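Local coordinates for ethyl tert-butyl ether degradation EthD protein (PDB 3BF4) that is of unknown function but adopts a ferredoxin-like fold and, as a member of the EthD family, may take part in oxidoreductase chemistry, at residues D42-M45 with P46-A50. The protein carries 3 engineered substitutions. Residues are numbered along the deposited sequence; the frame is centred on the assembly and turned at random.
With EDO (1,2-ethanediol), chain C.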
ATOM      1  N   ASP A  42      -8.362 -16.072   4.402  1.00 56.33           N
ATOM      2  CA  ASP A  42      -8.401 -17.075   5.505  0.50 57.38           C
ATOM      3  C   ASP A  42      -7.453 -18.267   5.345  1.00 56.46           C
ATOM      4  O   ASP A  42      -7.170 -18.925   6.348  1.00 56.86           O
ATOM      5  CB  ASP A  42      -9.827 -17.533   5.992  0.50 57.48           C
ATOM      6  CG  ASP A  42     -10.990 -17.013   5.145  0.50 59.04           C
ATOM      7  OD1 ASP A  42     -11.073 -15.779   4.969  0.50 63.66           O
ATOM      8  OD2 ASP A  42     -11.856 -17.817   4.719  0.50 57.93           O
ATOM      9  N   ARG A  43      -6.943 -18.536   4.133  1.00 56.85           N
ATOM     10  CA  ARG A  43      -6.019 -19.679   3.899  1.00 57.81           C
ATOM     11  C   ARG A  43      -4.610 -19.241   3.533  1.00 56.18           C
ATOM     12  O   ARG A  43      -3.651 -19.594   4.214  1.00 55.81           O
ATOM     13  CB  ARG A  43      -6.550 -20.613   2.796  1.00 59.23           C
ATOM     14  CG  ARG A  43      -7.964 -21.175   3.021  1.00 64.94           C
ATOM     15  CD  ARG A  43      -7.959 -22.353   3.950  1.00 73.77           C
ATOM     16  NE  ARG A  43      -7.428 -23.555   3.286  1.00 80.12           N
ATOM     17  CZ  ARG A  43      -8.134 -24.458   2.583  1.00 79.15           C
ATOM     18  NH1 ARG A  43      -9.462 -24.351   2.403  1.00 79.94           N
ATOM     19  NH2 ARG A  43      -7.495 -25.504   2.042  1.00 76.35           N
ATOM     20  N   HIS A  44      -4.486 -18.445   2.474  1.00 56.26           N
ATOM     21  CA  HIS A  44      -3.172 -18.040   1.990  1.00 55.18           C
ATOM     22  C   HIS A  44      -2.390 -17.116   2.946  1.00 56.12           C
ATOM     23  O   HIS A  44      -1.267 -17.457   3.320  1.00 58.48           O
ATOM     24  CB  HIS A  44      -3.262 -17.431   0.594  1.00 54.97           C
ATOM     25  CG  HIS A  44      -1.930 -17.082   0.002  1.00 54.23           C
ATOM     26  ND1 HIS A  44      -1.069 -18.029  -0.511  1.00 53.32           N
ATOM     27  CD2 HIS A  44      -1.324 -15.889  -0.172  1.00 54.23           C
ATOM     28  CE1 HIS A  44       0.011 -17.431  -0.972  1.00 53.17           C
ATOM     29  NE2 HIS A  44      -0.116 -16.134  -0.775  1.00 52.65           N
HETATM   30  N   MSE A  45      -2.975 -15.982   3.333  1.00 55.52           N
HETATM   31  CA  MSE A  45      -2.284 -14.991   4.193  1.00 54.91           C
HETATM   32  C   MSE A  45      -1.816 -15.522   5.564  1.00 54.59           C
HETATM   33  O   MSE A  45      -0.699 -15.204   5.977  1.00 54.61           O
HETATM   34  CB  MSE A  45      -3.107 -13.709   4.367  1.00 55.08           C
HETATM   35  CG  MSE A  45      -3.330 -12.886   3.093  1.00 56.60           C
HETATM   36 SE   MSE A  45      -1.696 -12.218   2.340  0.75 58.23          SE
HETATM   37  CE  MSE A  45      -1.128 -11.085   3.838  1.00 55.00           C
ATOM     38  N   PRO A  46      -2.663 -16.290   6.282  1.00 54.53           N
ATOM     39  CA  PRO A  46      -2.207 -16.912   7.521  1.00 54.50           C
ATOM     40  C   PRO A  46      -1.051 -17.911   7.302  1.00 54.64           C
ATOM     41  O   PRO A  46      -0.163 -18.013   8.164  1.00 55.26           O
ATOM     42  CB  PRO A  46      -3.477 -17.609   8.038  1.00 56.17           C
ATOM     43  CG  PRO A  46      -4.574 -16.791   7.444  1.00 56.71           C
ATOM     44  CD  PRO A  46      -4.091 -16.574   6.072  1.00 54.60           C
HETATM   45  N   MSE A  47      -1.070 -18.633   6.174  1.00 53.69           N
HETATM   46  CA  MSE A  47       0.040 -19.521   5.810  1.00 53.93           C
HETATM   47  C   MSE A  47       1.319 -18.713   5.538  1.00 53.67           C
HETATM   48  O   MSE A  47       2.376 -19.080   6.033  1.00 52.43           O
HETATM   49  CB  MSE A  47      -0.317 -20.436   4.629  1.00 52.73           C
HETATM   50  CG  MSE A  47       0.796 -21.403   4.192  1.00 53.99           C
HETATM   51 SE   MSE A  47       2.143 -20.608   2.978  0.75 57.75          SE
HETATM   52  CE  MSE A  47       0.944 -20.080   1.520  1.00 54.71           C
ATOM     53  N   VAL A  48       1.226 -17.630   4.763  1.00 53.67           N
ATOM     54  CA  VAL A  48       2.414 -16.804   4.461  1.00 53.48           C
ATOM     55  C   VAL A  48       3.000 -16.194   5.749  1.00 53.77           C
ATOM     56  O   VAL A  48       4.229 -16.175   5.924  1.00 51.07           O
ATOM     57  CB  VAL A  48       2.139 -15.681   3.416  1.00 53.74           C
ATOM     58  CG1 VAL A  48       3.395 -14.826   3.196  1.00 50.50           C
ATOM     59  CG2 VAL A  48       1.657 -16.281   2.083  1.00 49.88           C
ATOM     60  N   LYS A  49       2.123 -15.715   6.639  1.00 54.32           N
ATOM     61  CA  LYS A  49       2.555 -15.149   7.923  1.00 53.92           C
ATOM     62  C   LYS A  49       3.230 -16.208   8.791  1.00 53.65           C
ATOM     63  O   LYS A  49       4.242 -15.909   9.415  1.00 53.44           O
ATOM     64  CB  LYS A  49       1.387 -14.492   8.676  1.00 54.92           C
ATOM     65  CG  LYS A  49       1.748 -13.830  10.032  1.00 55.27           C
ATOM     66  CD  LYS A  49       2.767 -12.705   9.870  1.00 56.86           C
ATOM     67  CE  LYS A  49       2.889 -11.908  11.153  1.00 55.80           C
ATOM     68  NZ  LYS A  49       3.459 -12.724  12.260  1.00 47.11           N
ATOM     69  N   ALA A  50       2.671 -17.425   8.829  1.00 54.63           N
ATOM     70  CA  ALA A  50       3.278 -18.553   9.568  1.00 54.87           C
ATOM     71  C   ALA A  50       4.717 -18.810   9.103  1.00 56.01           C
ATOM     72  O   ALA A  50       5.615 -19.006   9.932  1.00 58.01           O
ATOM     73  CB  ALA A  50       2.445 -19.834   9.412  1.00 53.59           C
TER
HETATM   74  C1  EDO C 109       0.519 -12.685  -0.622  1.00 52.25           C
HETATM   75  O1  EDO C 109      -0.132 -12.000  -1.711  1.00 48.24           O
HETATM   76  C2  EDO C 109       1.709 -13.536  -1.076  1.00 47.90           C
HETATM   77  O2  EDO C 109       1.555 -13.972  -2.430  1.00 50.81           O
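His-44 and Val-48, one helical turn apart, illustrate how an i to i+4 pair can hold an aromatic side chain in place. From CB, CG stands anti to the backbone N (chi1 -176°), which sends the ring forward beside the next turn. There CG2 of Val-48 lies over one face, displaced toward the rim, in a CH-pi contact 3.7 Å from the ring centroid. CD2 has the same methyl close by, and C1 of a bound 1,2-ethanediol approaches at the ring edge. On the same side of the ring as the valine methyl, but coming in obliquely, the selenomethionine methyl CE of Met-47 meets ND1 at 3.5 Å; Met-47 brings that methyl round by bends at chi2 and chi3. CE1 touches both methyls. ND1 also has a hydrogen bond with Asp-104 OD2, while NE2, the ring atom closest to Val-48 CG2 at 3.4 Å, accepts a weak one from O2 of the diol at 3.2 Å. The diol, probably from the crystallisation liquor, is hydrogen-bonded to Tyr-27 and Tyr-40 as well.

Beneath the side chains, Val-48 N binds His-44 O at 2.9 Å and Lys-49 N binds Met-45 O at 2.9 Å. Pro-46 has no amide hydrogen to give, and the helix kinks there. The next amide, Met-47 N, makes a weak bond to Arg-43 O, at 3.4 Å.

Within the ferredoxin-like fold, helix 37-52 packs Met-45 against Tyr-59 and Val-61 of strand 58-66 and against Cys-80 and Phe-82 of strand 76-84, whereas His-44, Met-47 and Val-48 all touch Ile-101 of helix 87-103.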